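Local coordinates for protein 3'-5'-exonuclease (Saccharomyces cerevisiae, PDB 3E2V) that probably cuts double-stranded DNA as a magnesium-dependent TatD-type nuclease, with endonuclease and 3'-to-5' exonuclease activities, at residues E161-D167 with F200-A206; K249-F255 with N271-N277. All coordinates share one frame; numbering follows the deposited sequence. Where two conformers were deposited one is given.

Interaction 1 (E161-D167 with F200-A206)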
loop_
_atom_site.group_PDB
_atom_site.type_symbol
_atom_site.label_atom_id
_atom_site.label_comp_id
_atom_site.label_asym_id
_atom_site.label_seq_id
_atom_site.Cartn_x
_atom_site.Cartn_y
_atom_site.Cartn_z
ATOM N N GLU A 161 -0.333 5.164 3.629
ATOM C CA GLU A 161 -0.733 5.481 2.257
ATOM C C GLU A 161 -1.166 6.933 2.146
ATOM O O GLU A 161 -2.097 7.320 2.844
ATOM C CB GLU A 161 -1.943 4.626 1.888
ATOM C CG GLU A 161 -1.624 3.190 1.619
ATOM C CD GLU A 161 -2.780 2.438 0.990
ATOM O OE1 GLU A 161 -3.329 2.908 -0.031
ATOM O OE2 GLU A 161 -3.130 1.371 1.527
ATOM N N ILE A 162 -0.523 7.714 1.274
ATOM C CA ILE A 162 -0.953 9.091 1.019
ATOM C C ILE A 162 -1.104 9.317 -0.480
ATOM O O ILE A 162 -0.438 8.659 -1.282
ATOM C CB ILE A 162 0.019 10.128 1.637
ATOM C CG1 ILE A 162 1.434 9.992 1.063
ATOM C CG2 ILE A 162 0.058 9.976 3.171
ATOM C CD1 ILE A 162 2.406 11.088 1.533
ATOM N N GLY A 163 -1.994 10.221 -0.862
ATOM C CA GLY A 163 -2.150 10.521 -2.273
ATOM C C GLY A 163 -3.508 11.076 -2.590
ATOM O O GLY A 163 -4.079 11.840 -1.804
ATOM N N LEU A 164 -4.028 10.676 -3.747
ATOM C CA LEU A 164 -5.281 11.221 -4.267
ATOM C C LEU A 164 -6.173 10.096 -4.761
ATOM O O LEU A 164 -5.675 9.136 -5.365
ATOM C CB LEU A 164 -4.997 12.200 -5.412
ATOM C CG LEU A 164 -4.113 13.412 -5.121
ATOM C CD1 LEU A 164 -3.917 14.260 -6.379
ATOM C CD2 LEU A 164 -4.743 14.273 -4.042
ATOM N N ASP A 165 -7.480 10.212 -4.525
ATOM C CA ASP A 165 -8.432 9.212 -5.004
ATOM C C ASP A 165 -9.700 9.895 -5.456
ATOM O O ASP A 165 -10.569 10.201 -4.655
ATOM C CB ASP A 165 -8.743 8.203 -3.897
ATOM C CG ASP A 165 -9.523 6.989 -4.406
ATOM O OD1 ASP A 165 -10.249 7.098 -5.410
ATOM O OD2 ASP A 165 -9.390 5.905 -3.798
ATOM N N TYR A 166 -9.784 10.119 -6.754
ATOM C CA TYR A 166 -10.901 10.858 -7.338
ATOM C C TYR A 166 -12.112 9.962 -7.605
ATOM O O TYR A 166 -13.131 10.455 -8.079
ATOM C CB TYR A 166 -10.434 11.615 -8.581
ATOM C CG TYR A 166 -9.507 12.806 -8.274
ATOM C CD1 TYR A 166 -9.094 13.091 -6.969
ATOM C CD2 TYR A 166 -9.056 13.648 -9.292
ATOM C CE1 TYR A 166 -8.247 14.175 -6.693
ATOM C CE2 TYR A 166 -8.205 14.747 -9.022
ATOM C CZ TYR A 166 -7.816 15.000 -7.724
ATOM O OH TYR A 166 -6.993 16.063 -7.454
ATOM N N ASP A 167 -11.997 8.668 -7.294
ATOM C CA ASP A 167 -13.170 7.775 -7.278
ATOM C C ASP A 167 -13.890 7.843 -5.938
ATOM O O ASP A 167 -14.891 7.145 -5.738
ATOM C CB ASP A 167 -12.759 6.320 -7.504
ATOM C CG ASP A 167 -12.376 6.014 -8.943
ATOM O OD1 ASP A 167 -12.209 6.938 -9.758
ATOM O OD2 ASP A 167 -12.246 4.808 -9.260
ATOM N N PHE A 200 4.781 5.525 0.205
ATOM C CA PHE A 200 3.807 4.550 -0.241
ATOM C C PHE A 200 2.580 5.335 -0.669
ATOM O O PHE A 200 1.825 5.849 0.167
ATOM C CB PHE A 200 3.532 3.562 0.909
ATOM C CG PHE A 200 2.713 2.371 0.512
ATOM C CD1 PHE A 200 3.291 1.295 -0.143
ATOM C CD2 PHE A 200 1.372 2.327 0.783
ATOM C CE1 PHE A 200 2.529 0.192 -0.498
ATOM C CE2 PHE A 200 0.595 1.220 0.412
ATOM C CZ PHE A 200 1.181 0.151 -0.214
ATOM N N LEU A 201 2.424 5.471 -1.984
ATOM C CA LEU A 201 1.526 6.462 -2.575
ATOM C C LEU A 201 0.301 5.809 -3.186
ATOM O O LEU A 201 0.383 4.748 -3.804
ATOM C CB LEU A 201 2.300 7.249 -3.624
ATOM C CG LEU A 201 3.514 8.044 -3.147
ATOM C CD1 LEU A 201 4.449 8.389 -4.308
ATOM C CD2 LEU A 201 3.115 9.273 -2.325
ATOM N N HIS A 202 -0.834 6.474 -2.983
ATOM C CA HIS A 202 -2.132 6.064 -3.531
ATOM C C HIS A 202 -2.509 7.027 -4.658
ATOM O O HIS A 202 -2.470 8.250 -4.501
ATOM C CB HIS A 202 -3.189 6.059 -2.414
ATOM C CG HIS A 202 -4.542 5.599 -2.857
ATOM N ND1 HIS A 202 -4.945 4.285 -2.771
ATOM C CD2 HIS A 202 -5.590 6.281 -3.376
ATOM C CE1 HIS A 202 -6.175 4.171 -3.242
ATOM N NE2 HIS A 202 -6.590 5.370 -3.612
ATOM N N MET A 203 -2.869 6.476 -5.808
ATOM C CA MET A 203 -3.365 7.278 -6.904
ATOM C C MET A 203 -4.480 6.493 -7.586
ATOM O O MET A 203 -4.273 5.365 -8.089
ATOM C CB MET A 203 -2.252 7.600 -7.917
ATOM C CG MET A 203 -2.617 8.619 -9.011
ATOM S SD MET A 203 -3.659 7.970 -10.358
ATOM C CE MET A 203 -2.434 7.028 -11.287
ATOM N N ARG A 204 -5.651 7.102 -7.626
ATOM C CA ARG A 204 -6.738 6.581 -8.442
ATOM C C ARG A 204 -7.423 7.721 -9.170
ATOM O O ARG A 204 -7.906 8.654 -8.536
ATOM C CB ARG A 204 -7.747 5.864 -7.575
ATOM C CG ARG A 204 -8.889 5.276 -8.381
ATOM C CD ARG A 204 -9.363 3.971 -7.787
ATOM N NE ARG A 204 -9.795 4.158 -6.403
ATOM C CZ ARG A 204 -10.168 3.171 -5.591
ATOM N NH1 ARG A 204 -10.536 3.449 -4.352
ATOM N NH2 ARG A 204 -10.161 1.911 -6.019
ATOM N N SER A 205 -7.459 7.630 -10.502
ATOM C CA SER A 205 -8.197 8.573 -11.362
ATOM C C SER A 205 -7.794 10.034 -11.181
ATOM O O SER A 205 -8.585 10.948 -11.409
ATOM C CB SER A 205 -9.718 8.404 -11.186
ATOM O OG SER A 205 -10.077 7.042 -11.364
ATOM N N ALA A 206 -6.550 10.249 -10.760
ATOM C CA ALA A 206 -6.067 11.568 -10.377
ATOM C C ALA A 206 -4.657 11.815 -10.920
ATOM O O ALA A 206 -3.889 12.544 -10.310
ATOM C CB ALA A 206 -6.065 11.684 -8.855
HETATM O O HOH W 1 -5.200 1.622 -1.335
#

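Interaction 2 (K249-F255 with N271-N277). With MG (magnesium ion), chain E.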
loop_
_atom_site.group_PDB
_atom_site.type_symbol
_atom_site.label_atom_id
_atom_site.label_comp_id
_atom_site.label_asym_id
_atom_site.label_seq_id
_atom_site.Cartn_x
_atom_site.Cartn_y
_atom_site.Cartn_z
ATOM N N LYS A 249 12.657 6.701 -2.587
ATOM C CA LYS A 249 11.846 5.882 -3.488
ATOM C C LYS A 249 10.375 6.244 -3.356
ATOM O O LYS A 249 9.891 6.550 -2.256
ATOM C CB LYS A 249 12.079 4.385 -3.232
ATOM C CG LYS A 249 13.567 3.961 -3.246
ATOM C CD LYS A 249 14.289 4.305 -4.540
ATOM C CE LYS A 249 15.703 3.702 -4.568
ATOM N NZ LYS A 249 16.615 4.240 -3.512
ATOM N N LEU A 250 9.680 6.229 -4.487
ATOM C CA LEU A 250 8.321 6.721 -4.600
ATOM C C LEU A 250 7.497 5.579 -5.180
ATOM O O LEU A 250 7.549 5.325 -6.373
ATOM C CB LEU A 250 8.299 7.928 -5.553
ATOM C CG LEU A 250 9.236 9.085 -5.172
ATOM C CD1 LEU A 250 9.226 10.151 -6.254
ATOM C CD2 LEU A 250 8.847 9.701 -3.833
ATOM N N VAL A 251 6.763 4.880 -4.320
ATOM C CA VAL A 251 6.071 3.661 -4.723
ATOM C C VAL A 251 4.607 3.958 -4.957
ATOM O O VAL A 251 3.897 4.385 -4.033
ATOM C CB VAL A 251 6.238 2.565 -3.645
ATOM C CG1 VAL A 251 5.418 1.325 -4.002
ATOM C CG2 VAL A 251 7.727 2.218 -3.451
ATOM N N VAL A 252 4.165 3.770 -6.204
ATOM C CA VAL A 252 2.768 3.965 -6.542
ATOM C C VAL A 252 2.036 2.629 -6.417
ATOM O O VAL A 252 2.109 1.781 -7.314
ATOM C CB VAL A 252 2.608 4.584 -7.969
ATOM C CG1 VAL A 252 1.116 4.870 -8.273
ATOM C CG2 VAL A 252 3.464 5.851 -8.132
ATOM N N HIS A 253 1.326 2.471 -5.301
ATOM C CA HIS A 253 0.624 1.233 -4.903
ATOM C C HIS A 253 -0.547 0.930 -5.832
ATOM O O HIS A 253 -1.217 1.838 -6.343
ATOM C CB HIS A 253 0.169 1.395 -3.407
ATOM C CG HIS A 253 -0.908 0.460 -2.914
ATOM N ND1 HIS A 253 -0.806 -0.919 -2.960
ATOM C CD2 HIS A 253 -2.077 0.726 -2.268
ATOM C CE1 HIS A 253 -1.882 -1.460 -2.407
ATOM N NE2 HIS A 253 -2.673 -0.485 -1.988
ATOM N N SER A 254 -0.790 -0.356 -6.064
ATOM C CA SER A 254 -2.060 -0.797 -6.652
ATOM C C SER A 254 -2.418 -0.057 -7.948
ATOM O O SER A 254 -3.512 0.496 -8.086
ATOM C CB SER A 254 -3.187 -0.659 -5.613
ATOM O OG SER A 254 -4.341 -1.371 -6.051
ATOM N N PHE A 255 -1.475 -0.036 -8.889
ATOM C CA PHE A 255 -1.661 0.706 -10.123
ATOM C C PHE A 255 -2.652 0.046 -11.079
ATOM O O PHE A 255 -2.490 -1.125 -11.440
ATOM C CB PHE A 255 -0.327 0.877 -10.843
ATOM C CG PHE A 255 -0.458 1.645 -12.122
ATOM C CD1 PHE A 255 -0.662 3.025 -12.084
ATOM C CD2 PHE A 255 -0.428 1.001 -13.356
ATOM C CE1 PHE A 255 -0.797 3.763 -13.260
ATOM C CE2 PHE A 255 -0.573 1.751 -14.547
ATOM C CZ PHE A 255 -0.754 3.121 -14.485
ATOM N N ASN A 271 12.977 7.218 -9.738
ATOM C CA ASN A 271 12.724 6.559 -8.449
ATOM C C ASN A 271 11.254 6.219 -8.205
ATOM O O ASN A 271 10.899 5.808 -7.104
ATOM C CB ASN A 271 13.287 7.417 -7.312
ATOM C CG ASN A 271 14.812 7.344 -7.221
ATOM O OD1 ASN A 271 15.416 6.354 -7.623
ATOM N ND2 ASN A 271 15.426 8.394 -6.682
ATOM N N ILE A 272 10.425 6.388 -9.236
ATOM C CA ILE A 272 9.035 5.909 -9.224
ATOM C C ILE A 272 9.033 4.404 -9.472
ATOM O O ILE A 272 9.675 3.910 -10.413
ATOM C CB ILE A 272 8.198 6.632 -10.296
ATOM C CG1 ILE A 272 7.754 8.004 -9.781
ATOM C CG2 ILE A 272 6.966 5.787 -10.741
ATOM C CD1 ILE A 272 6.594 7.976 -8.783
ATOM N N PHE A 273 8.317 3.690 -8.606
ATOM C CA PHE A 273 8.070 2.259 -8.770
ATOM C C PHE A 273 6.575 2.045 -8.867
ATOM O O PHE A 273 5.801 2.844 -8.332
ATOM C CB PHE A 273 8.626 1.464 -7.579
ATOM C CG PHE A 273 10.109 1.459 -7.517
ATOM C CD1 PHE A 273 10.819 0.360 -7.979
ATOM C CD2 PHE A 273 10.787 2.566 -7.041
ATOM C CE1 PHE A 273 12.202 0.359 -7.964
ATOM C CE2 PHE A 273 12.176 2.594 -7.016
ATOM C CZ PHE A 273 12.884 1.493 -7.487
ATOM N N ILE A 274 6.177 0.939 -9.500
ATOM C CA ILE A 274 4.763 0.664 -9.770
ATOM C C ILE A 274 4.374 -0.644 -9.102
ATOM O O ILE A 274 4.942 -1.703 -9.403
ATOM C CB ILE A 274 4.489 0.552 -11.288
ATOM C CG1 ILE A 274 5.022 1.780 -12.064
ATOM C CG2 ILE A 274 3.014 0.311 -11.531
ATOM C CD1 ILE A 274 4.357 3.142 -11.734
ATOM N N GLY A 275 3.425 -0.566 -8.167
ATOM C CA GLY A 275 2.888 -1.757 -7.502
ATOM C C GLY A 275 1.806 -2.433 -8.332
ATOM O O GLY A 275 0.877 -1.779 -8.828
ATOM N N VAL A 276 1.939 -3.753 -8.468
ATOM C CA VAL A 276 1.049 -4.565 -9.292
ATOM C C VAL A 276 0.438 -5.672 -8.434
ATOM O O VAL A 276 1.148 -6.472 -7.826
ATOM C CB VAL A 276 1.838 -5.178 -10.467
ATOM C CG1 VAL A 276 0.999 -6.205 -11.265
ATOM C CG2 VAL A 276 2.343 -4.075 -11.391
ATOM N N ASN A 277 -0.893 -5.680 -8.374
ATOM C CA ASN A 277 -1.639 -6.719 -7.689
ATOM C C ASN A 277 -2.710 -7.276 -8.634
ATOM O O ASN A 277 -2.739 -6.938 -9.816
ATOM C CB ASN A 277 -2.275 -6.158 -6.406
ATOM C CG ASN A 277 -3.199 -4.973 -6.672
ATOM O OD1 ASN A 277 -3.973 -4.969 -7.636
ATOM N ND2 ASN A 277 -3.153 -3.981 -5.803
HETATM MG MG MG E . -4.731 -0.913 -1.302
HETATM O O HOH W 2 -5.746 -0.710 -3.026
HETATM O O HOH W 3 -6.548 -1.236 -0.383
HETATM O O HOH W 4 -3.952 -0.858 0.602
HETATM O O HOH W 1 -5.200 1.622 -1.335
#

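Interaction 1 (E161-D167 with F200-A206)
Two neighbouring parallel strands of the TIM-barrel sheet meet at the magnesium site, where Glu-161, a magnesium ligand in this protein though not bound to the ion in this model, stands beside Phe-200 and His-202. Backbone bonds run in parallel register: Ile-162 N gives to Phe-200 O, His-202 N to Ile-162 O, Leu-164 N to His-202 O, and Arg-204 N to Leu-164 O. At phi 156° and psi -143° a CB on Gly-163 would press on the preceding carbonyl O and clash with His-202 O. The carboxylate of Asp-165 is the polar hub. Arg-204 takes it side-on: NE reaches Asp-165 OD1 at 3.1 Å within the guanidinium plane, while Arg-204 NH1 meets the syn lone pair of Asp-165 OD2 at 2.8 Å. From above the carboxylate plane, His-202 NE2 donates to OD2 of Asp-165 at 2.9 Å, and Asp-167 N closes an Asx turn on OD1. With CG anti to the backbone N (chi1 -178°), the His-202 ring sets NE2 against Asp-165 and ND1 beside Glu-161. In one of its two conformers, Glu-161 OE1 accepts a weak 3.5 Å bond from His-202 ND1, with a water linking the two, and Glu-161 CG lies 3.2 Å from Phe-200 CE2 at the ring edge. Ala-206 CB sits over the centre of the Tyr-166 ring in a CH-pi contact, 3.5 Å from its centroid, and Ser-205 OG donates to Asp-167 OD1. Tyr-166 OH hydrogen-bonds Asp-209 of helix 207-219; Phe-210 of that helix packs on Leu-164 and Met-203, while helix 174-187 lies against Ile-162.

Interaction 2 (K249-F255 with N271-N277)
Asn-277 ND2 serves two acceptors: it gives a nearly straight bond, in the plane of its amide, to Ser-254 OG at 2.9 Å, and a second to Glu-301. The bond to the serine joins the loops just past the C-terminal ends of strands 250-252 and 272-276, which helix 259-268 connects in a beta-alpha-beta unit of the TIM barrel. Glu-301 in turn accepts from His-253 ND1 and Ser-254 N; an alanine at Asn-277 would probably leave Ser-254 OG and Glu-301 without this shared amide donor and the serine hydroxyl freer to turn. Ser-254 OG also has a weak link to a magnesium-bound water. His-253 binds magnesium through NE2 at 2.2 Å, and Ser-254 CB lies over the centre of its ring. Parallel backbone bonds tie the strands, among them Val-252 N to Phe-273 O at 2.8 Å and Gly-275 N to Val-252 O, before Phe-255 N closes on Gly-275 O. On the face against helix 259-268, Ile-272 CD1 touches both Leu-250 CB and Val-252 CG2. The other face carries Val-251 and Phe-273, which pack on helix 377-392. At the opposite end, the Lys-249 chain, bent at chi2 (-57°), brings CD to 3.7 Å from Phe-273 CE2.

How the interactions relate
Strands 199-204 and 250-252 are neighbours in the barrel sheet, so interactions 1 and 2 abut, their centres about 11 Å apart. Leu-201 forms the seam: its N lies 2.7 Å from Val-251 O and its O 2.9 Å from His-253 N, both probable hydrogen bonds. At the magnesium site the two contacts meet through side chains. The rings of Phe-200 and His-253 stack, with CZ of the former 3.4 Å from CG of the latter, and in one of its two conformers Glu-161 OE1 packs at 3.4 Å against His-253 CD2. In that conformer one water, 2.6 Å from both Glu-161 OE1 and the magnesium ion, spans the two; Asp-303 adds a further protein ligand to the metal.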